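Local atomic coordinates of putative fimbrial associated sortase-like protein (Corynebacterium diphtheriae, PDB entry 5K9A), a protein that probably acts as a class C sortase, a membrane-anchored cysteine transpeptidase whose extracellular catalytic part joins pilin subunits covalently into surface pili. Residues A12-N17 against Q71-P76; V42-L47 against H107-A112; D48-R53 against T125-L130; I78-I83 against Y149-G154; T134-L139 against I184-C189. All coordinates share one frame; numbering follows the deposited sequence.

Contact 1: A12-N17 against Q71-P76; sequences AQSYEN and QRAERP
N17 and S14, almost one turn apart on the N-terminal helix 2-18, both bear on the carbonyl oxygen of Q71, in the loop that leads from helix 59-66 into the first strand of the sortase beta-barrel. The carboxamide of N17 arrives nitrogen first: ND2 donates to Q71 O at 2.8 Å, nearly straight (169°), with the acceptor close to the amide plane. On the acceptor side the donor stands well above the carbonyl plane. A chi1 of -66° turns CG of N17 beside its own backbone N, and the amide's other end is gripped from within the helix, where Q13 NE2 donates to N17 OD1 at 2.9 Å. Held at both its oxygen and its nitrogen, the group has its flip fixed. S14 lies alongside, its CB 3.2 Å from the same Q71 O. The longer side chains of the loop turn elsewhere: Q71 bends away from the helix, and R72 sends its guanidinium back to N69 O while its carbonyl takes a bond from R10. From the far side of the helix, Y15 OH reaches Q153 N of the second subunit. Beyond Q71 the contact tapers to methyl packing, A73 CB resting 3.9 Å from S14 CB.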
# COMPACT_ATOMS: atom_id res chain seq x y z
N ALA A 12 8.62 -3.91 -2.42
CA ALA A 12 9.68 -2.96 -2.73
C ALA A 12 9.60 -2.43 -4.12
O ALA A 12 9.68 -1.21 -4.33
CB ALA A 12 11.02 -3.55 -2.44
N GLN A 13 9.48 -3.33 -5.10
CA GLN A 13 9.42 -2.90 -6.48
C GLN A 13 8.20 -2.01 -6.76
O GLN A 13 8.34 -1.04 -7.49
CB GLN A 13 9.34 -4.11 -7.43
CG GLN A 13 9.38 -3.74 -8.88
CD GLN A 13 10.73 -3.11 -9.24
OE1 GLN A 13 11.78 -3.63 -8.86
NE2 GLN A 13 10.70 -1.94 -9.86
N SER A 14 7.03 -2.34 -6.24
CA SER A 14 5.87 -1.49 -6.46
C SER A 14 5.94 -0.12 -5.78
O SER A 14 5.47 0.87 -6.37
CB SER A 14 4.52 -2.18 -6.19
OG SER A 14 4.46 -2.64 -4.87
N TYR A 15 6.55 -0.05 -4.60
CA TYR A 15 6.90 1.25 -3.99
C TYR A 15 7.74 2.07 -4.97
O TYR A 15 7.43 3.23 -5.22
CB TYR A 15 7.70 1.07 -2.66
CG TYR A 15 8.29 2.35 -2.12
CD1 TYR A 15 7.49 3.23 -1.40
CD2 TYR A 15 9.60 2.73 -2.39
CE1 TYR A 15 8.01 4.45 -0.94
CE2 TYR A 15 10.14 3.96 -1.93
CZ TYR A 15 9.32 4.83 -1.23
OH TYR A 15 9.77 6.06 -0.73
N GLU A 16 8.83 1.52 -5.49
CA GLU A 16 9.62 2.21 -6.48
C GLU A 16 8.82 2.59 -7.74
O GLU A 16 8.96 3.72 -8.22
CB GLU A 16 10.83 1.37 -6.92
CG GLU A 16 11.80 1.12 -5.75
CD GLU A 16 12.82 -0.03 -5.95
OE1 GLU A 16 12.90 -0.54 -7.09
OE2 GLU A 16 13.49 -0.42 -4.92
N ASN A 17 8.05 1.67 -8.31
CA ASN A 17 7.27 1.95 -9.51
C ASN A 17 6.30 3.10 -9.25
O ASN A 17 5.96 3.81 -10.16
CB ASN A 17 6.40 0.75 -9.94
CG ASN A 17 7.21 -0.46 -10.39
OD1 ASN A 17 8.40 -0.36 -10.71
ND2 ASN A 17 6.57 -1.62 -10.39
N GLN A 71 1.44 0.44 -10.77
CA GLN A 71 2.57 0.09 -9.87
C GLN A 71 2.91 -1.38 -9.87
O GLN A 71 3.94 -1.77 -9.31
CB GLN A 71 2.30 0.63 -8.45
CG GLN A 71 1.15 -0.03 -7.71
CD GLN A 71 -0.24 0.56 -8.00
OE1 GLN A 71 -0.52 1.03 -9.11
NE2 GLN A 71 -1.14 0.50 -6.99
N ARG A 72 2.07 -2.20 -10.48
CA ARG A 72 2.22 -3.67 -10.45
C ARG A 72 2.31 -4.28 -9.06
O ARG A 72 3.21 -5.10 -8.78
CB ARG A 72 3.46 -4.13 -11.25
CG ARG A 72 3.50 -3.70 -12.71
CD ARG A 72 2.18 -4.08 -13.30
NE ARG A 72 2.13 -4.11 -14.75
CZ ARG A 72 1.05 -3.73 -15.46
NH1 ARG A 72 -0.09 -3.26 -14.82
NH2 ARG A 72 1.11 -3.84 -16.77
N ALA A 73 1.45 -3.86 -8.16
CA ALA A 73 1.39 -4.43 -6.86
C ALA A 73 0.51 -5.71 -6.80
O ALA A 73 -0.31 -5.95 -7.71
CB ALA A 73 0.86 -3.39 -5.90
N GLU A 74 0.67 -6.46 -5.72
CA GLU A 74 -0.23 -7.52 -5.34
C GLU A 74 -1.40 -6.89 -4.57
O GLU A 74 -1.21 -6.15 -3.62
CB GLU A 74 0.44 -8.53 -4.40
CG GLU A 74 1.12 -9.70 -5.10
CD GLU A 74 2.04 -10.48 -4.16
OE1 GLU A 74 1.52 -10.92 -3.09
OE2 GLU A 74 3.27 -10.64 -4.48
N ARG A 75 -2.61 -7.17 -4.97
CA ARG A 75 -3.78 -6.69 -4.19
C ARG A 75 -3.80 -5.20 -3.90
O ARG A 75 -4.11 -4.76 -2.83
CB ARG A 75 -3.90 -7.48 -2.89
CG ARG A 75 -4.07 -8.97 -3.20
CD ARG A 75 -4.19 -9.85 -1.93
NE ARG A 75 -4.69 -11.19 -2.31
CZ ARG A 75 -5.97 -11.62 -2.30
NH1 ARG A 75 -6.98 -10.86 -1.90
NH2 ARG A 75 -6.24 -12.85 -2.68
N PRO A 76 -3.53 -4.39 -4.92
CA PRO A 76 -3.69 -2.98 -4.65
C PRO A 76 -5.19 -2.53 -4.47
O PRO A 76 -6.13 -3.18 -4.98
CB PRO A 76 -3.17 -2.34 -5.94
CG PRO A 76 -3.62 -3.30 -7.00
CD PRO A 76 -3.39 -4.68 -6.35

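Contact 2: V42-L47 against H107-A112; sequences VGFPIL and HLYGSA
A type II beta turn from L108 to S111, just after strand 105-107 of the sortase barrel, receives F44, I46 and L47 of the loop that runs on into the active-site lid. G110 supplies the positive phi usual at the third position of such a turn. The aliphatic core is I46 crossing L108 at a slant, CG1 to CD2 at 4.0 Å, while L108 CD1 touches the carbonyl of L47, 3.5 Å from its O. At the outer end the hydroxyl of Y109 meets the edge of the F44 ring, near its plane, with OH 3.8 Å from CE2; Y109 itself stands edge-to-face to Y61 and Y64. The turn is fastened from inside: L108 O accepts the turn bond from S111 N. S111 OG donates to L108 O at 2.7 Å in the carbonyl plane, and also meets V123 N. Direct hydrogen bonds between loop and turn are lacking, but one water bridges them, accepting from L47 N at 2.6 Å and donating to Y109 O at 2.9 Å.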
# COMPACT_ATOMS: atom_id res chain seq x y z
N VAL A 42 -17.88 -6.28 -21.95
CA VAL A 42 -19.32 -6.04 -22.01
C VAL A 42 -20.16 -7.33 -22.07
O VAL A 42 -21.16 -7.42 -21.37
CB VAL A 42 -19.71 -5.11 -23.20
CG1 VAL A 42 -21.19 -5.18 -23.51
CG2 VAL A 42 -19.35 -3.67 -22.86
N GLY A 43 -19.80 -8.34 -22.86
CA GLY A 43 -20.63 -9.57 -22.84
C GLY A 43 -20.43 -10.60 -21.71
O GLY A 43 -21.16 -11.60 -21.64
N PHE A 44 -19.45 -10.41 -20.83
CA PHE A 44 -19.02 -11.47 -19.90
C PHE A 44 -20.18 -11.91 -18.98
O PHE A 44 -21.02 -11.10 -18.64
CB PHE A 44 -17.81 -11.04 -19.06
CG PHE A 44 -16.48 -11.23 -19.78
CD1 PHE A 44 -16.38 -11.14 -21.20
CD2 PHE A 44 -15.30 -11.47 -19.06
CE1 PHE A 44 -15.16 -11.32 -21.87
CE2 PHE A 44 -14.08 -11.65 -19.72
CZ PHE A 44 -14.00 -11.57 -21.13
N PRO A 45 -20.25 -13.20 -18.65
CA PRO A 45 -21.24 -13.60 -17.68
C PRO A 45 -20.79 -13.14 -16.29
O PRO A 45 -19.58 -12.87 -16.04
CB PRO A 45 -21.28 -15.13 -17.82
CG PRO A 45 -19.88 -15.49 -18.25
CD PRO A 45 -19.28 -14.28 -18.93
N ILE A 46 -21.77 -12.96 -15.45
CA ILE A 46 -21.62 -12.38 -14.13
C ILE A 46 -22.12 -13.43 -13.15
O ILE A 46 -23.28 -13.80 -13.20
CB ILE A 46 -22.41 -11.05 -14.11
CG1 ILE A 46 -21.47 -9.94 -13.71
CG2 ILE A 46 -23.60 -11.04 -13.18
CD1 ILE A 46 -20.35 -9.80 -14.70
N LEU A 47 -21.23 -13.96 -12.32
CA LEU A 47 -21.59 -14.97 -11.33
C LEU A 47 -21.73 -14.35 -9.92
O LEU A 47 -21.04 -13.36 -9.60
CB LEU A 47 -20.50 -16.05 -11.28
CG LEU A 47 -20.12 -16.69 -12.63
CD1 LEU A 47 -18.93 -17.63 -12.47
CD2 LEU A 47 -21.33 -17.39 -13.25
N HIS A 107 -14.54 -5.88 -6.27
CA HIS A 107 -15.11 -5.56 -7.55
C HIS A 107 -15.44 -6.87 -8.21
O HIS A 107 -14.63 -7.79 -8.25
CB HIS A 107 -14.12 -4.73 -8.38
CG HIS A 107 -14.53 -4.63 -9.81
ND1 HIS A 107 -14.07 -5.53 -10.74
CD2 HIS A 107 -15.49 -3.91 -10.42
CE1 HIS A 107 -14.67 -5.30 -11.89
NE2 HIS A 107 -15.51 -4.30 -11.73
N LEU A 108 -16.64 -6.98 -8.75
CA LEU A 108 -17.10 -8.24 -9.27
C LEU A 108 -16.52 -8.46 -10.69
O LEU A 108 -16.86 -7.72 -11.63
CB LEU A 108 -18.62 -8.24 -9.34
CG LEU A 108 -19.30 -9.49 -9.95
CD1 LEU A 108 -18.86 -10.71 -9.19
CD2 LEU A 108 -20.80 -9.42 -9.85
N TYR A 109 -15.65 -9.45 -10.82
CA TYR A 109 -15.03 -9.85 -12.08
C TYR A 109 -16.06 -10.19 -13.13
O TYR A 109 -17.00 -10.91 -12.86
CB TYR A 109 -14.09 -11.03 -11.89
CG TYR A 109 -13.46 -11.48 -13.21
CD1 TYR A 109 -12.53 -10.67 -13.85
CD2 TYR A 109 -13.82 -12.69 -13.81
CE1 TYR A 109 -11.97 -11.03 -15.07
CE2 TYR A 109 -13.25 -13.08 -15.02
CZ TYR A 109 -12.32 -12.23 -15.65
OH TYR A 109 -11.74 -12.54 -16.84
N GLY A 110 -15.91 -9.59 -14.30
CA GLY A 110 -16.92 -9.74 -15.37
C GLY A 110 -17.70 -8.44 -15.53
O GLY A 110 -18.23 -8.25 -16.57
N SER A 111 -17.79 -7.58 -14.51
CA SER A 111 -18.37 -6.26 -14.64
C SER A 111 -17.30 -5.24 -14.95
O SER A 111 -16.10 -5.43 -14.70
CB SER A 111 -19.13 -5.86 -13.36
OG SER A 111 -18.30 -5.49 -12.27
N ALA A 112 -17.74 -4.12 -15.51
CA ALA A 112 -16.84 -3.02 -15.80
C ALA A 112 -16.06 -2.53 -14.58
O ALA A 112 -16.58 -2.45 -13.45
CB ALA A 112 -17.63 -1.85 -16.40
O HOH W 1 -18.70 -13.20 -12.37

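Contact 3: D48-R53 against T125-L130; sequences DPWLNR and TGHSGL
W50 of the D48-P49-W50 lid motif, a hallmark of pilin-polymerising class C sortases, lays its indole beside H127, the predicted general acid/base. H127 ND1 sits at the edge of the indole, near its plane and 3.3 Å from W50 NE1, with the two rings inclined at 47°. The benzo end reaches further in: W50 CH2 lies 3.5 Å from the T125 methyl CG2, and W50 CZ2 is 3.6 Å from G126 O. T125 presents that methyl because chi1 of -61° places CG2 opposite its backbone N; its OG1 is buried without a partner. P49 CG meets T125 CG2 at 3.9 Å. W50 also packs on C189, the predicted acyl-thioester residue, and on L101 of helix 98-103. As in related pilin sortases, such a lid probably blocks the cleft and would have to move before a sorting signal could enter. Behind this first shell, D48 shapes the turn carrying the indole. Its OD1 is in a salt bridge with R198 NE, while OD2 forms an Asx turn by accepting from W50 N at 2.8 Å and takes a second bond from L51 N on its anti lone pair. N52 ND2 donates to D48 O at 2.9 Å in the carbonyl plane.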
# COMPACT_ATOMS: atom_id res chain seq x y z
N ASP A 48 -22.55 -14.97 -9.07
CA ASP A 48 -22.70 -14.51 -7.69
C ASP A 48 -21.38 -14.63 -6.96
O ASP A 48 -20.75 -15.67 -6.98
CB ASP A 48 -23.73 -15.30 -6.93
CG ASP A 48 -23.95 -14.73 -5.56
OD1 ASP A 48 -24.69 -13.73 -5.50
OD2 ASP A 48 -23.30 -15.21 -4.58
N PRO A 49 -20.97 -13.58 -6.28
CA PRO A 49 -19.63 -13.73 -5.68
C PRO A 49 -19.53 -14.55 -4.39
O PRO A 49 -18.40 -14.90 -4.01
CB PRO A 49 -19.22 -12.30 -5.39
CG PRO A 49 -20.47 -11.51 -5.36
CD PRO A 49 -21.47 -12.20 -6.25
N TRP A 50 -20.63 -14.82 -3.69
CA TRP A 50 -20.56 -15.65 -2.48
C TRP A 50 -20.68 -17.11 -2.88
O TRP A 50 -20.12 -18.00 -2.23
CB TRP A 50 -21.64 -15.28 -1.44
CG TRP A 50 -21.36 -13.92 -0.87
CD1 TRP A 50 -20.54 -13.63 0.19
CD2 TRP A 50 -21.79 -12.67 -1.40
NE1 TRP A 50 -20.49 -12.28 0.40
CE2 TRP A 50 -21.21 -11.65 -0.59
CE3 TRP A 50 -22.58 -12.30 -2.47
CZ2 TRP A 50 -21.45 -10.31 -0.79
CZ3 TRP A 50 -22.80 -10.93 -2.71
CH2 TRP A 50 -22.26 -9.96 -1.85
N LEU A 51 -21.39 -17.37 -3.96
CA LEU A 51 -21.65 -18.74 -4.33
C LEU A 51 -20.63 -19.27 -5.32
O LEU A 51 -20.56 -20.45 -5.50
CB LEU A 51 -23.03 -18.85 -4.95
CG LEU A 51 -24.13 -18.64 -3.93
CD1 LEU A 51 -25.47 -18.62 -4.63
CD2 LEU A 51 -24.09 -19.70 -2.84
N ASN A 52 -19.89 -18.43 -6.00
CA ASN A 52 -18.93 -18.90 -7.01
C ASN A 52 -17.55 -18.35 -6.73
O ASN A 52 -17.40 -17.48 -5.91
CB ASN A 52 -19.35 -18.45 -8.38
CG ASN A 52 -20.75 -18.84 -8.69
OD1 ASN A 52 -20.99 -19.94 -9.13
ND2 ASN A 52 -21.70 -17.95 -8.48
N ARG A 53 -16.54 -18.90 -7.39
CA ARG A 53 -15.18 -18.42 -7.33
C ARG A 53 -14.75 -18.22 -8.75
O ARG A 53 -15.01 -19.08 -9.56
CB ARG A 53 -14.27 -19.47 -6.74
CG ARG A 53 -14.54 -19.74 -5.29
CD ARG A 53 -13.30 -20.39 -4.70
NE ARG A 53 -13.63 -21.55 -3.88
CZ ARG A 53 -13.97 -22.75 -4.36
NH1 ARG A 53 -14.05 -22.96 -5.68
NH2 ARG A 53 -14.25 -23.73 -3.52
N THR A 125 -18.96 -5.13 -4.40
CA THR A 125 -19.43 -6.15 -3.48
C THR A 125 -18.93 -5.94 -2.09
O THR A 125 -17.72 -5.67 -1.88
CB THR A 125 -18.85 -7.47 -3.94
OG1 THR A 125 -19.34 -7.70 -5.27
CG2 THR A 125 -19.25 -8.59 -3.07
N GLY A 126 -19.81 -6.01 -1.10
CA GLY A 126 -19.35 -6.01 0.31
C GLY A 126 -20.16 -6.94 1.17
O GLY A 126 -21.35 -7.18 0.93
N HIS A 127 -19.53 -7.46 2.19
CA HIS A 127 -20.23 -8.26 3.19
C HIS A 127 -21.14 -7.40 4.04
O HIS A 127 -20.94 -6.22 4.25
CB HIS A 127 -19.26 -8.86 4.18
CG HIS A 127 -18.56 -10.09 3.74
ND1 HIS A 127 -19.21 -11.18 3.24
CD2 HIS A 127 -17.24 -10.44 3.83
CE1 HIS A 127 -18.35 -12.14 2.96
NE2 HIS A 127 -17.14 -11.72 3.33
N SER A 128 -22.13 -8.05 4.54
CA SER A 128 -22.84 -7.55 5.68
C SER A 128 -22.75 -8.70 6.69
O SER A 128 -22.66 -9.88 6.34
CB SER A 128 -24.27 -7.23 5.33
OG SER A 128 -24.78 -8.25 4.52
N GLY A 129 -22.73 -8.36 7.94
CA GLY A 129 -22.65 -9.40 8.98
C GLY A 129 -21.26 -9.98 9.28
O GLY A 129 -21.14 -10.99 10.01
N LEU A 130 -20.19 -9.39 8.78
CA LEU A 130 -18.87 -9.90 9.15
C LEU A 130 -18.54 -9.39 10.58
O LEU A 130 -18.73 -8.22 10.88
CB LEU A 130 -17.83 -9.46 8.09
CG LEU A 130 -16.43 -10.03 8.18
CD1 LEU A 130 -16.40 -11.44 7.62
CD2 LEU A 130 -15.44 -9.18 7.38

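Contact 4: I78-I83 against Y149-G154; sequences IASISI and YITVQG
I81 and I150 interlock through unlike torsions: I81 is fully extended, with CG1 opposite its backbone N (chi1 -173°), whereas I150 keeps CG1 beside the N (chi1 -60°) and bends again at chi2 (-79°). The bend brings I150 CD1 to 3.9 Å from I81 CG1 as the two side chains cross at a slant. They form a non-hydrogen-bonded pair between antiparallel strands 77-83 and 147-152, which close the sortase barrel. Hydrogen-bonded pairs flank them: S80 with T151, S80 N to T151 O 3.0 Å, and S82 with Y149, S82 N to Y149 O 2.8 Å, each with the reciprocal bond. A79 CB adds to the apolar side, 4.1 Å from V152 CB, beside a classic beta bulge in which I78 and A79 share I92 of the next strand. Past the paired region a water links I78 O, at 2.8 Å, to Q153 NE2. S80, S82, Y149 and T151 occupy the other face; there S80 OG bonds E16 OE2 of the second subunit, and Y149 OH is held by D212 and N214. The two faces thus differ in chemistry: I81 and I150 pack inward, I81 on L105, while the hydroxyl-rich face helps to build the subunit interface and to hold the C-terminal tail.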
# COMPACT_ATOMS: atom_id res chain seq x y z
N ILE A 78 -7.90 -0.41 -5.86
CA ILE A 78 -8.15 0.03 -7.23
C ILE A 78 -8.99 1.31 -7.34
O ILE A 78 -8.98 1.96 -8.38
CB ILE A 78 -8.71 -1.08 -8.16
CG1 ILE A 78 -10.07 -1.60 -7.71
CG2 ILE A 78 -7.71 -2.20 -8.31
CD1 ILE A 78 -10.77 -2.41 -8.80
N ALA A 79 -9.72 1.63 -6.28
CA ALA A 79 -10.59 2.77 -6.17
C ALA A 79 -11.10 2.88 -4.73
O ALA A 79 -10.97 1.94 -3.95
CB ALA A 79 -11.78 2.65 -7.09
N SER A 80 -11.65 4.03 -4.37
CA SER A 80 -12.32 4.14 -3.10
C SER A 80 -13.73 4.60 -3.34
O SER A 80 -14.06 5.22 -4.39
CB SER A 80 -11.64 5.13 -2.19
OG SER A 80 -11.75 6.40 -2.72
N ILE A 81 -14.55 4.36 -2.34
CA ILE A 81 -15.90 4.79 -2.38
C ILE A 81 -16.33 5.47 -1.10
O ILE A 81 -15.99 5.05 0.01
CB ILE A 81 -16.78 3.59 -2.72
CG1 ILE A 81 -18.22 4.05 -2.96
CG2 ILE A 81 -16.74 2.56 -1.60
CD1 ILE A 81 -19.15 2.92 -3.40
N SER A 82 -17.14 6.49 -1.24
CA SER A 82 -17.71 7.20 -0.13
C SER A 82 -19.22 7.31 -0.27
O SER A 82 -19.71 7.73 -1.32
CB SER A 82 -17.04 8.59 -0.07
OG SER A 82 -17.68 9.31 0.95
N ILE A 83 -19.96 6.95 0.78
CA ILE A 83 -21.42 7.03 0.83
C ILE A 83 -21.77 7.79 2.10
O ILE A 83 -21.95 7.19 3.19
CB ILE A 83 -22.05 5.64 0.86
CG1 ILE A 83 -21.48 4.79 -0.25
CG2 ILE A 83 -23.54 5.71 0.68
CD1 ILE A 83 -21.82 3.32 -0.16
N TYR A 149 -19.71 8.56 -4.08
CA TYR A 149 -18.54 9.11 -4.72
C TYR A 149 -17.50 8.01 -4.91
O TYR A 149 -17.12 7.35 -3.95
CB TYR A 149 -17.97 10.26 -3.87
CG TYR A 149 -18.96 11.36 -3.61
CD1 TYR A 149 -19.02 12.47 -4.44
CD2 TYR A 149 -19.84 11.30 -2.56
CE1 TYR A 149 -19.95 13.48 -4.22
CE2 TYR A 149 -20.73 12.31 -2.32
CZ TYR A 149 -20.81 13.39 -3.17
OH TYR A 149 -21.75 14.40 -2.94
N ILE A 150 -17.02 7.84 -6.12
CA ILE A 150 -15.95 6.93 -6.42
C ILE A 150 -14.73 7.79 -6.73
O ILE A 150 -14.78 8.71 -7.56
CB ILE A 150 -16.23 6.09 -7.66
CG1 ILE A 150 -17.50 5.22 -7.54
CG2 ILE A 150 -15.03 5.25 -8.06
CD1 ILE A 150 -17.31 3.98 -6.74
N THR A 151 -13.58 7.42 -6.18
CA THR A 151 -12.31 8.09 -6.53
C THR A 151 -11.41 7.04 -7.15
O THR A 151 -11.22 5.94 -6.58
CB THR A 151 -11.65 8.75 -5.29
OG1 THR A 151 -12.59 9.71 -4.77
CG2 THR A 151 -10.33 9.49 -5.63
N VAL A 152 -10.82 7.38 -8.29
CA VAL A 152 -10.03 6.43 -9.02
C VAL A 152 -8.95 7.15 -9.83
O VAL A 152 -9.27 8.07 -10.58
CB VAL A 152 -10.93 5.51 -9.91
CG1 VAL A 152 -11.70 6.32 -10.94
CG2 VAL A 152 -10.14 4.42 -10.56
N GLN A 153 -7.68 6.81 -9.59
CA GLN A 153 -6.54 7.45 -10.31
C GLN A 153 -6.61 8.94 -10.23
O GLN A 153 -6.32 9.64 -11.20
CB GLN A 153 -6.48 7.01 -11.77
CG GLN A 153 -6.20 5.53 -11.93
CD GLN A 153 -4.76 5.24 -11.64
OE1 GLN A 153 -3.87 5.92 -12.16
NE2 GLN A 153 -4.50 4.20 -10.85
N GLY A 154 -7.03 9.47 -9.08
CA GLY A 154 -7.08 10.88 -8.90
C GLY A 154 -8.36 11.58 -9.40
O GLY A 154 -8.51 12.77 -9.15
O HOH W 2 -6.50 2.96 -9.05

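Contact 5: T134-L139 against I184-C189; sequences TLFDNL and ITLITC
F136 and L139, set by two overlapping turns, type II' from T134 to D137 and type I from F136 to L139, pack against strand 183-190, the sortase barrel strand that ends near the predicted acyl-thioester residue C189. T134 begins the first turn, its N bonded to N5 of the second subunit and its O taking the turn bond from D137 N. L135 packs on L130. F136 then turns to the strand. The carbonyl of I187 lies at its ring edge, in the ring plane, with I187 O 3.5 Å from F136 CD2. F136 CE2 comes within 4.0 Å of L186 CB, the two side chains crossing at about a right angle, and CB of F136 sits 3.9 Å from T188 CB. The backbone of F136 also bonds that of H127, joining this loop to the one bearing the predicted general acid/base. D137 uses OD1 to hold G129 N of the same neighbouring loop. L139 ends the second turn and forks over the strand: L139 CD1 meets L186 CD1 at 3.8 Å, and CD2 approaches L186 O at a like distance. With OG1 opposite its backbone N (chi1 -167°), T188 bonds G126 O and S128 OG, and its methyl is left on the side of L139, where T188 CG2 lies 3.9 Å from L139 CD2.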
# COMPACT_ATOMS: atom_id res chain seq x y z
N THR A 134 -17.76 -3.23 9.77
CA THR A 134 -19.07 -2.84 9.32
C THR A 134 -19.29 -3.07 7.83
O THR A 134 -20.35 -3.56 7.45
CB THR A 134 -19.27 -1.38 9.67
OG1 THR A 134 -19.25 -1.31 11.10
CG2 THR A 134 -20.60 -0.85 9.16
N LEU A 135 -18.31 -2.70 7.00
CA LEU A 135 -18.43 -2.91 5.55
C LEU A 135 -19.77 -2.41 4.97
O LEU A 135 -20.09 -1.25 5.15
CB LEU A 135 -18.12 -4.37 5.17
CG LEU A 135 -16.66 -4.72 5.55
CD1 LEU A 135 -16.41 -6.21 5.67
CD2 LEU A 135 -15.71 -4.11 4.56
N PHE A 136 -20.58 -3.27 4.38
CA PHE A 136 -21.88 -2.90 3.86
C PHE A 136 -23.07 -3.28 4.81
O PHE A 136 -24.20 -3.38 4.34
CB PHE A 136 -22.15 -3.54 2.45
CG PHE A 136 -21.62 -2.79 1.27
CD1 PHE A 136 -21.11 -1.50 1.37
CD2 PHE A 136 -21.65 -3.37 0.02
CE1 PHE A 136 -20.63 -0.84 0.26
CE2 PHE A 136 -21.17 -2.70 -1.10
CZ PHE A 136 -20.67 -1.43 -0.99
N ASP A 137 -22.85 -3.42 6.12
CA ASP A 137 -23.94 -3.61 7.06
C ASP A 137 -25.04 -2.56 6.92
O ASP A 137 -26.21 -2.90 7.14
CB ASP A 137 -23.46 -3.52 8.52
CG ASP A 137 -22.68 -4.73 8.95
OD1 ASP A 137 -22.69 -5.76 8.19
OD2 ASP A 137 -22.03 -4.65 10.04
N ASN A 138 -24.68 -1.31 6.61
CA ASN A 138 -25.68 -0.25 6.51
C ASN A 138 -26.17 0.12 5.11
O ASN A 138 -26.92 1.09 4.91
CB ASN A 138 -25.23 0.99 7.23
CG ASN A 138 -24.98 0.71 8.71
OD1 ASN A 138 -25.78 0.11 9.37
ND2 ASN A 138 -23.87 1.07 9.16
N LEU A 139 -25.82 -0.71 4.13
CA LEU A 139 -26.27 -0.43 2.75
C LEU A 139 -27.81 -0.37 2.68
O LEU A 139 -28.38 0.42 1.93
CB LEU A 139 -25.76 -1.49 1.80
CG LEU A 139 -25.99 -1.25 0.32
CD1 LEU A 139 -25.28 0.03 -0.05
CD2 LEU A 139 -25.42 -2.41 -0.45
N ILE A 184 -23.70 2.19 -11.63
CA ILE A 184 -23.00 1.25 -10.74
C ILE A 184 -24.03 0.58 -9.84
O ILE A 184 -25.06 1.16 -9.55
CB ILE A 184 -21.98 1.90 -9.79
CG1 ILE A 184 -22.62 3.04 -8.99
CG2 ILE A 184 -20.80 2.44 -10.55
CD1 ILE A 184 -21.80 3.48 -7.78
N THR A 185 -23.71 -0.62 -9.40
CA THR A 185 -24.52 -1.28 -8.38
C THR A 185 -23.64 -1.71 -7.22
O THR A 185 -22.55 -2.25 -7.43
CB THR A 185 -25.35 -2.49 -8.96
OG1 THR A 185 -26.48 -2.04 -9.74
CG2 THR A 185 -25.92 -3.34 -7.87
N LEU A 186 -24.13 -1.44 -6.02
CA LEU A 186 -23.60 -1.98 -4.79
C LEU A 186 -24.40 -3.18 -4.34
O LEU A 186 -25.60 -3.08 -4.17
CB LEU A 186 -23.60 -0.94 -3.69
CG LEU A 186 -23.12 0.48 -4.13
CD1 LEU A 186 -23.13 1.41 -2.92
CD2 LEU A 186 -21.76 0.44 -4.74
N ILE A 187 -23.72 -4.29 -4.07
CA ILE A 187 -24.37 -5.53 -3.71
C ILE A 187 -23.89 -6.07 -2.36
O ILE A 187 -22.67 -6.06 -2.03
CB ILE A 187 -24.24 -6.54 -4.85
CG1 ILE A 187 -24.99 -7.82 -4.55
CG2 ILE A 187 -22.81 -6.96 -5.12
CD1 ILE A 187 -24.98 -8.81 -5.70
N THR A 188 -24.83 -6.51 -1.53
CA THR A 188 -24.50 -7.23 -0.33
C THR A 188 -25.52 -8.34 -0.13
O THR A 188 -26.48 -8.46 -0.89
CB THR A 188 -24.44 -6.30 0.89
OG1 THR A 188 -23.81 -7.01 1.99
CG2 THR A 188 -25.81 -5.82 1.32
N CYS A 189 -25.32 -9.20 0.87
CA CYS A 189 -26.27 -10.27 1.13
C CYS A 189 -27.26 -9.91 2.21
O CYS A 189 -26.99 -9.06 3.07
CB CYS A 189 -25.61 -11.57 1.53
SG CYS A 189 -24.47 -12.20 0.31

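In the fold
Contacts 3, 4 and 5 are buried, contact 2 partly so, and contact 1 lies on the surface. Contacts 4 and 5 share the barrel interior, where I81 and I83 of the one pack on L186 of the other, yet contact 4 is bound by backbone hydrogen bonds and contact 5 by side-chain packing, with no hydrogen bond between its segments. Contacts 3 and 5 adjoin around H127 and C189, the predicted catalytic residues, joined by hydrogen bonds between them. Contact 2 leads directly into contact 3, both anchoring one loop to the barrel, the first by water and aliphatic packing, the second by indole. Contact 1, farthest from the site, has one amide hydrogen bond across it and little packing, and like contacts 4 and 5 touches the second subunit.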